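Side-chain contacts in Polyphosphate:AMP phosphotransferase (Meiothermus ruber H328, PDB 5O6M), which uses inorganic polyphosphate as phosphate donor to convert AMP to ADP and ADP to ATP, and also accepts other nucleoside mono- and diphosphates: residues L179-R182 with L183-E187; R200-W203 with D204-Q207; S171-E174 with Q175-L179. The protein carries 1 engineered substitution. All coordinates share one frame; numbering follows the deposited sequence.

Interaction 1 (L179-R182 with L183-E187); sequences LQER and LDNPE. With PO4 (phosphate ion), chain Y.
Q180 and D184 mark the C-terminal end of helix 172-183. D184 is the first residue to leave the helix and centres an inverse gamma turn. N185 then forms an Asx turn. The last helical bond runs from D184 N to Q180 O, at 2.8 Å. L183 N bonds to L179 O at 3.1 Å and has a weak second bond to Q180 O, which therefore takes two donors. The gamma turn is closed by a weak bond from N185 N to L183 O.

The side chains add looser links. Q180 is bent at chi2 (65°), which brings its amide back toward the D184 carboxylate. The weak bond from Q180 NE2 to D184 OD1 is 3.3 Å long. E181 and N185 lie side by side and point the same way, with their flat groups 73° apart. N185 ND2 reaches E181 OE1 weakly, at 3.4 Å. E181 OE2 forms a salt bridge with K188. On the other branch of its amide, N185 OD1 accepts from E187 N at 3.0 Å, from above the carbonyl plane. With an alanine here both links go, which would probably leave E187 N without this acceptor, E181 OE1 without its weak donor and the turn freer to move.

The R182 guanidinium reaches a bound phosphate, and the side chain is about 5 Å from the bound ATP. The phosphate, probably from the crystallisation liquor, is also held by the backbone N atoms of G69, K70 and D71 in the P-loop. R182 NH1 gives phosphate O2 a nearly straight bond of 2.7 Å (170°), made at the guanidinium edge.

Interaction 2 (R200-W203 with D204-Q207); sequences RRLW and DRYQ
Q207 N donates to W203 O at 2.9 Å, a bond lying in the carbonyl plane. One residue earlier, Y206 N meets L202 O at 3.1 Å, almost head-on. These are first-turn bonds of helix 203-217. L202 is its N-cap residue and separates it from helix 195-201, so the contact is a helix-to-helix junction.

The main side-chain pair is W203 with Q207. The Q207 amide stacks on one face of the indole, with the two planes 14° apart. Q207 CG makes a CH-pi contact with the five-membered ring, 3.7 Å from its centroid. NE2 of Q207 sits farther out, over the rim of the six-membered ring and 3.6 Å from W203 CZ2. A bend at chi2 (-77°) carries the Q207 amide across the indole. D204 meets the same ring differently. Its carboxylate stands nearly perpendicular to the indole (86°), and OD1 lies at the ring edge, 3.5 Å from W203 CD1.

L202 touches two residues of the next turn, R205 and Y206. Its CB is 4.0 Å from Y206 CD1. Its CD2 lies 3.6 Å from R205 NE, at the edge of the guanidinium. The polar end of Y206 is held by D199, whose OD1 is hydrogen-bonded to Y206 OH.

The indole of W203 packs on K172 and Q175 of helix 172-183. L202 and Y206 touch V133 of helix 130-133, and Y206 also V130, which lines the ATP pocket. Q207 reaches L14 and M65 in loops. The junction thus joins helix 203-217 to helices 172-183 and 130-133.

Interaction 3 (S171-E174 with Q175-L179); sequences SKDE and QRQRL
D173 with R176 and E174 with R178 form two salt bridges along the first turns of helix 172-183, one at i to i+3 and one at i to i+4. R176 NH2 lies 2.7 Å from D173 OD1 and meets it nearly along the C-O bond. The planes of the two groups are 49° apart. R176 bends at chi2 and chi3, which brings its guanidinium back to D173. In the second bridge R178 NE donates to E174 OE2 at 2.9 Å. OE2 accepts on its anti lone pair, away from the other carboxylate oxygen, and the two planes are almost perpendicular (84°). A turn at chi2 (64°) swings the E174 carboxylate toward the R178 side chain, which is extended from CG to NE.

S171 caps the helix at its N-cap position, and its OG accepts from E174 N at 3.1 Å. This satisfies a first-turn N-H that has no helical carbonyl before it. S171 N in turn is bonded to N230.

The backbone bonds follow the helix. Q175 N bonds to S171 O at 3.0 Å, and R178 N to E174 O at 3.2 Å. The bonds R176 N to K172 O and Q177 N to D173 O are weak.

The helix starts just after strand 161-169 of the parallel sheet. R178 NH2 is bonded to A229 O, just past strand 224-228, and the R178 side chain is about 5 Å from a bound phosphate. Q175 NE2 is bonded to D66 O and Q175 OE1 to R200 NH1, so Q175 links the loop after strand 57-64 to helix 195-201.

Along the chain the order is interaction 3, interaction 1, interaction 2. Interactions 3 and 1 occupy the start and end of helix 172-183, share L179, and have centres about 12 Å apart. Interaction 2 is the junction of helices 195-201 and 203-217. Its centre is about 12 Å from that of interaction 3 and about 21 Å from that of interaction 1. R200 joins the groups: its NH1 is probably hydrogen-bonded to K172 O and Q175 OE1, and its CD packs on L179 CD1. This places the helix beside the bound ATP and phosphates, next to the segment that probably corresponds to the lid of P-loop kinases.

Interaction 1 (L179-R182 with L183-E187)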
loop_
_atom_site.group_PDB
_atom_site.type_symbol
_atom_site.label_atom_id
_atom_site.label_comp_id
_atom_site.label_asym_id
_atom_site.label_seq_id
_atom_site.Cartn_x
_atom_site.Cartn_y
_atom_site.Cartn_z
ATOM N N LEU D 179 9.960 33.207 8.189
ATOM C CA LEU D 179 9.407 33.323 6.844
ATOM C C LEU D 179 10.219 34.304 6.005
ATOM O O LEU D 179 10.537 34.023 4.844
ATOM C CB LEU D 179 7.939 33.749 6.907
ATOM C CG LEU D 179 6.913 32.675 7.282
ATOM C CD1 LEU D 179 5.551 33.299 7.551
ATOM C CD2 LEU D 179 6.808 31.621 6.190
ATOM N N GLN D 180 10.570 35.459 6.578
ATOM C CA GLN D 180 11.438 36.411 5.885
ATOM C C GLN D 180 12.787 35.783 5.554
ATOM O O GLN D 180 13.215 35.770 4.395
ATOM C CB GLN D 180 11.623 37.674 6.732
ATOM C CG GLN D 180 12.234 38.852 5.972
ATOM C CD GLN D 180 11.349 39.368 4.851
ATOM O OE1 GLN D 180 10.405 40.122 5.084
ATOM N NE2 GLN D 180 11.655 38.965 3.623
ATOM N N GLU D 181 13.482 35.272 6.574
ATOM C CA GLU D 181 14.749 34.592 6.336
ATOM C C GLU D 181 14.593 33.496 5.290
ATOM O O GLU D 181 15.528 33.219 4.530
ATOM C CB GLU D 181 15.282 34.018 7.650
ATOM C CG GLU D 181 16.788 33.799 7.690
ATOM C CD GLU D 181 17.236 32.641 6.824
ATOM O OE1 GLU D 181 18.253 32.787 6.110
ATOM O OE2 GLU D 181 16.570 31.584 6.854
ATOM N N ARG D 182 13.413 32.871 5.230
ATOM C CA ARG D 182 13.156 31.864 4.206
ATOM C C ARG D 182 13.220 32.474 2.810
ATOM O O ARG D 182 13.689 31.829 1.864
ATOM C CB ARG D 182 11.788 31.226 4.453
ATOM C CG ARG D 182 11.556 29.881 3.781
ATOM C CD ARG D 182 10.302 29.225 4.355
ATOM N NE ARG D 182 10.570 28.490 5.590
ATOM C CZ ARG D 182 9.855 27.450 6.008
ATOM N NH1 ARG D 182 10.169 26.830 7.140
ATOM N NH2 ARG D 182 8.811 27.042 5.305
ATOM N N LEU D 183 12.742 33.714 2.660
ATOM C CA LEU D 183 12.867 34.409 1.380
ATOM C C LEU D 183 14.293 34.891 1.143
ATOM O O LEU D 183 14.810 34.793 0.025
ATOM C CB LEU D 183 11.890 35.580 1.312
ATOM C CG LEU D 183 10.446 35.210 0.966
ATOM C CD1 LEU D 183 9.932 34.180 1.946
ATOM C CD2 LEU D 183 9.545 36.434 0.944
ATOM N N ASP D 184 14.943 35.421 2.174
ATOM C CA ASP D 184 16.282 35.994 2.044
ATOM C C ASP D 184 17.381 34.940 2.093
ATOM O O ASP D 184 18.405 35.133 2.753
ATOM C CB ASP D 184 16.496 37.049 3.129
ATOM C CG ASP D 184 15.380 38.071 3.182
ATOM O OD1 ASP D 184 14.568 38.129 2.226
ATOM O OD2 ASP D 184 15.310 38.818 4.182
ATOM N N ASN D 185 17.210 33.848 1.371
ATOM C CA ASN D 185 18.178 32.764 1.383
ATOM C C ASN D 185 17.938 31.893 0.159
ATOM O O ASN D 185 16.999 31.083 0.129
ATOM C CB ASN D 185 18.067 31.932 2.663
ATOM C CG ASN D 185 19.156 30.882 2.772
ATOM O OD1 ASN D 185 19.815 30.552 1.787
ATOM N ND2 ASN D 185 19.350 30.352 3.974
ATOM N N PRO D 186 18.762 32.053 -0.877
ATOM C CA PRO D 186 18.538 31.295 -2.117
ATOM C C PRO D 186 18.481 29.796 -1.903
ATOM O O PRO D 186 17.893 29.090 -2.733
ATOM C CB PRO D 186 19.735 31.696 -2.995
ATOM C CG PRO D 186 20.776 32.187 -2.025
ATOM C CD PRO D 186 20.008 32.832 -0.913
ATOM N N GLU D 187 19.069 29.290 -0.819
ATOM C CA GLU D 187 18.997 27.870 -0.502
ATOM C C GLU D 187 17.711 27.489 0.221
ATOM O O GLU D 187 17.472 26.293 0.433
ATOM C CB GLU D 187 20.201 27.464 0.352
ATOM C CG GLU D 187 21.537 27.549 -0.373
ATOM C CD GLU D 187 22.652 26.833 0.369
ATOM O OE1 GLU D 187 23.590 26.341 -0.296
ATOM O OE2 GLU D 187 22.589 26.760 1.617
HETATM P P PO4 Y . 9.352 24.078 9.512
HETATM O O1 PO4 Y . 10.539 24.855 10.052
HETATM O O2 PO4 Y . 8.890 24.691 8.213
HETATM O O3 PO4 Y . 9.776 22.648 9.275
HETATM O O4 PO4 Y . 8.201 24.097 10.493
#

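Interaction 2 (R200-W203 with D204-Q207)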
loop_
_atom_site.group_PDB
_atom_site.type_symbol
_atom_site.label_atom_id
_atom_site.label_comp_id
_atom_site.label_asym_id
_atom_site.label_seq_id
_atom_site.Cartn_x
_atom_site.Cartn_y
_atom_site.Cartn_z
ATOM N N ARG D 200 -0.592 32.679 7.622
ATOM C CA ARG D 200 -0.099 33.626 8.617
ATOM C C ARG D 200 -1.163 34.656 8.964
ATOM O O ARG D 200 -1.321 35.031 10.130
ATOM C CB ARG D 200 1.157 34.330 8.111
ATOM C CG ARG D 200 1.495 35.536 8.951
ATOM C CD ARG D 200 2.904 36.025 8.750
ATOM N NE ARG D 200 3.119 37.225 9.547
ATOM C CZ ARG D 200 3.486 37.208 10.823
ATOM N NH1 ARG D 200 3.686 36.050 11.434
ATOM N NH2 ARG D 200 3.652 38.344 11.485
ATOM N N ARG D 201 -1.890 35.130 7.954
ATOM C CA ARG D 201 -2.982 36.066 8.187
ATOM C C ARG D 201 -4.034 35.481 9.125
ATOM O O ARG D 201 -4.737 36.233 9.812
ATOM C CB ARG D 201 -3.576 36.466 6.838
ATOM C CG ARG D 201 -4.808 37.332 6.879
ATOM C CD ARG D 201 -5.342 37.488 5.467
ATOM N NE ARG D 201 -5.849 36.223 4.943
ATOM C CZ ARG D 201 -7.032 35.698 5.246
ATOM N NH1 ARG D 201 -7.851 36.333 6.073
ATOM N NH2 ARG D 201 -7.394 34.538 4.717
ATOM N N LEU D 202 -4.154 34.152 9.170
ATOM C CA LEU D 202 -5.063 33.446 10.066
ATOM C C LEU D 202 -4.390 32.993 11.364
ATOM O O LEU D 202 -4.873 32.051 12.001
ATOM C CB LEU D 202 -5.671 32.233 9.355
ATOM C CG LEU D 202 -6.622 32.463 8.182
ATOM C CD1 LEU D 202 -6.738 31.201 7.349
ATOM C CD2 LEU D 202 -7.992 32.886 8.686
ATOM N N TRP D 203 -3.285 33.630 11.758
ATOM C CA TRP D 203 -2.500 33.155 12.897
ATOM C C TRP D 203 -3.369 32.833 14.110
ATOM O O TRP D 203 -3.218 31.776 14.735
ATOM C CB TRP D 203 -1.446 34.199 13.270
ATOM C CG TRP D 203 -0.705 33.881 14.535
ATOM C CD1 TRP D 203 -1.101 34.168 15.808
ATOM C CD2 TRP D 203 0.583 33.257 14.646
ATOM N NE1 TRP D 203 -0.156 33.737 16.707
ATOM C CE2 TRP D 203 0.890 33.178 16.021
ATOM C CE3 TRP D 203 1.500 32.749 13.721
ATOM C CZ2 TRP D 203 2.073 32.613 16.491
ATOM C CZ3 TRP D 203 2.676 32.190 14.191
ATOM C CH2 TRP D 203 2.951 32.126 15.562
ATOM N N ASP D 204 -4.293 33.732 14.461
ATOM C CA ASP D 204 -5.044 33.554 15.703
ATOM C C ASP D 204 -6.015 32.384 15.614
ATOM O O ASP D 204 -6.173 31.629 16.583
ATOM C CB ASP D 204 -5.776 34.844 16.071
ATOM C CG ASP D 204 -4.822 35.971 16.422
ATOM O OD1 ASP D 204 -3.875 35.721 17.199
ATOM O OD2 ASP D 204 -5.017 37.101 15.928
ATOM N N ARG D 205 -6.683 32.214 14.472
ATOM C CA ARG D 205 -7.578 31.071 14.338
ATOM C C ARG D 205 -6.813 29.754 14.405
ATOM O O ARG D 205 -7.330 28.766 14.942
ATOM C CB ARG D 205 -8.379 31.172 13.042
ATOM C CG ARG D 205 -9.468 32.237 13.071
ATOM C CD ARG D 205 -10.537 31.952 12.025
ATOM N NE ARG D 205 -10.681 33.042 11.063
ATOM C CZ ARG D 205 -11.642 33.960 11.105
ATOM N NH1 ARG D 205 -11.692 34.914 10.184
ATOM N NH2 ARG D 205 -12.558 33.923 12.065
ATOM N N TYR D 206 -5.582 29.720 13.883
ATOM C CA TYR D 206 -4.752 28.525 14.020
ATOM C C TYR D 206 -4.349 28.283 15.470
ATOM O O TYR D 206 -4.387 27.143 15.946
ATOM C CB TYR D 206 -3.511 28.626 13.131
ATOM C CG TYR D 206 -3.695 28.066 11.737
ATOM C CD1 TYR D 206 -3.776 28.899 10.631
ATOM C CD2 TYR D 206 -3.791 26.696 11.532
ATOM C CE1 TYR D 206 -3.944 28.380 9.356
ATOM C CE2 TYR D 206 -3.959 26.168 10.264
ATOM C CZ TYR D 206 -4.036 27.014 9.180
ATOM O OH TYR D 206 -4.205 26.489 7.917
ATOM N N GLN D 207 -3.944 29.337 16.185
ATOM C CA GLN D 207 -3.582 29.170 17.589
ATOM C C GLN D 207 -4.748 28.616 18.398
ATOM O O GLN D 207 -4.558 27.774 19.283
ATOM C CB GLN D 207 -3.103 30.499 18.175
ATOM C CG GLN D 207 -1.856 31.051 17.508
ATOM C CD GLN D 207 -0.595 30.342 17.956
ATOM O OE1 GLN D 207 -0.200 30.432 19.119
ATOM N NE2 GLN D 207 0.042 29.630 17.037
#

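Interaction 3 (S171-E174 with Q175-L179)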
loop_
_atom_site.group_PDB
_atom_site.type_symbol
_atom_site.label_atom_id
_atom_site.label_comp_id
_atom_site.label_asym_id
_atom_site.label_seq_id
_atom_site.Cartn_x
_atom_site.Cartn_y
_atom_site.Cartn_z
ATOM N N SER D 171 6.339 32.216 18.475
ATOM C CA SER D 171 5.531 33.422 18.551
ATOM C C SER D 171 5.194 33.944 17.157
ATOM O O SER D 171 5.806 33.561 16.156
ATOM C CB SER D 171 6.270 34.496 19.342
ATOM O OG SER D 171 7.452 34.868 18.657
ATOM N N LYS D 172 4.214 34.851 17.106
ATOM C CA LYS D 172 3.806 35.416 15.823
ATOM C C LYS D 172 4.934 36.222 15.194
ATOM O O LYS D 172 5.145 36.166 13.976
ATOM C CB LYS D 172 2.567 36.293 15.997
ATOM C CG LYS D 172 2.007 36.807 14.685
ATOM C CD LYS D 172 0.734 37.613 14.881
ATOM C CE LYS D 172 0.210 38.128 13.545
ATOM N NZ LYS D 172 -1.167 38.694 13.650
ATOM N N ASP D 173 5.672 36.979 16.008
ATOM C CA ASP D 173 6.785 37.760 15.481
ATOM C C ASP D 173 7.951 36.862 15.085
ATOM O O ASP D 173 8.654 37.143 14.106
ATOM C CB ASP D 173 7.229 38.802 16.508
ATOM C CG ASP D 173 8.626 39.333 16.235
ATOM O OD1 ASP D 173 8.811 40.045 15.223
ATOM O OD2 ASP D 173 9.538 39.041 17.038
ATOM N N GLU D 174 8.177 35.778 15.834
ATOM C CA GLU D 174 9.235 34.845 15.461
ATOM C C GLU D 174 8.960 34.211 14.102
ATOM O O GLU D 174 9.874 34.067 13.281
ATOM C CB GLU D 174 9.408 33.771 16.530
ATOM C CG GLU D 174 10.438 32.728 16.138
ATOM C CD GLU D 174 11.835 33.311 16.012
ATOM O OE1 GLU D 174 12.112 34.344 16.654
ATOM O OE2 GLU D 174 12.650 32.744 15.254
ATOM N N GLN D 175 7.709 33.822 13.844
ATOM C CA GLN D 175 7.388 33.262 12.536
ATOM C C GLN D 175 7.702 34.257 11.429
ATOM O O GLN D 175 8.151 33.870 10.342
ATOM C CB GLN D 175 5.916 32.855 12.470
ATOM C CG GLN D 175 5.521 32.303 11.109
ATOM C CD GLN D 175 4.032 32.068 10.963
ATOM O OE1 GLN D 175 3.219 32.914 11.336
ATOM N NE2 GLN D 175 3.666 30.912 10.422
ATOM N N ARG D 176 7.476 35.548 11.687
ATOM C CA ARG D 176 7.735 36.560 10.670
ATOM C C ARG D 176 9.191 36.534 10.228
ATOM O O ARG D 176 9.486 36.638 9.031
ATOM C CB ARG D 176 7.357 37.945 11.198
ATOM C CG ARG D 176 6.937 38.934 10.119
ATOM C CD ARG D 176 7.793 40.199 10.127
ATOM N NE ARG D 176 8.383 40.473 11.435
ATOM C CZ ARG D 176 9.689 40.442 11.689
ATOM N NH1 ARG D 176 10.550 40.162 10.719
ATOM N NH2 ARG D 176 10.135 40.701 12.909
ATOM N N GLN D 177 10.119 36.388 11.177
ATOM C CA GLN D 177 11.535 36.360 10.823
ATOM C C GLN D 177 11.877 35.118 10.011
ATOM O O GLN D 177 12.542 35.207 8.971
ATOM C CB GLN D 177 12.404 36.430 12.080
ATOM C CG GLN D 177 12.083 37.580 13.012
ATOM C CD GLN D 177 12.985 37.594 14.234
ATOM O OE1 GLN D 177 12.520 37.731 15.366
ATOM N NE2 GLN D 177 14.286 37.460 14.007
ATOM N N ARG D 178 11.433 33.946 10.470
ATOM C CA ARG D 178 11.768 32.714 9.764
ATOM C C ARG D 178 11.189 32.712 8.354
ATOM O O ARG D 178 11.853 32.279 7.406
ATOM C CB ARG D 178 11.288 31.507 10.572
ATOM C CG ARG D 178 11.865 31.496 11.980
ATOM C CD ARG D 178 11.661 30.181 12.711
ATOM N NE ARG D 178 12.363 30.199 13.993
ATOM C CZ ARG D 178 12.405 29.181 14.845
ATOM N NH1 ARG D 178 11.781 28.043 14.560
ATOM N NH2 ARG D 178 13.079 29.300 15.983
ATOM N N LEU D 179 9.960 33.207 8.189
ATOM C CA LEU D 179 9.407 33.323 6.844
ATOM C C LEU D 179 10.219 34.304 6.005
ATOM O O LEU D 179 10.537 34.023 4.844
ATOM C CB LEU D 179 7.939 33.749 6.907
ATOM C CG LEU D 179 6.913 32.675 7.282
ATOM C CD1 LEU D 179 5.551 33.299 7.551
ATOM C CD2 LEU D 179 6.808 31.621 6.190
#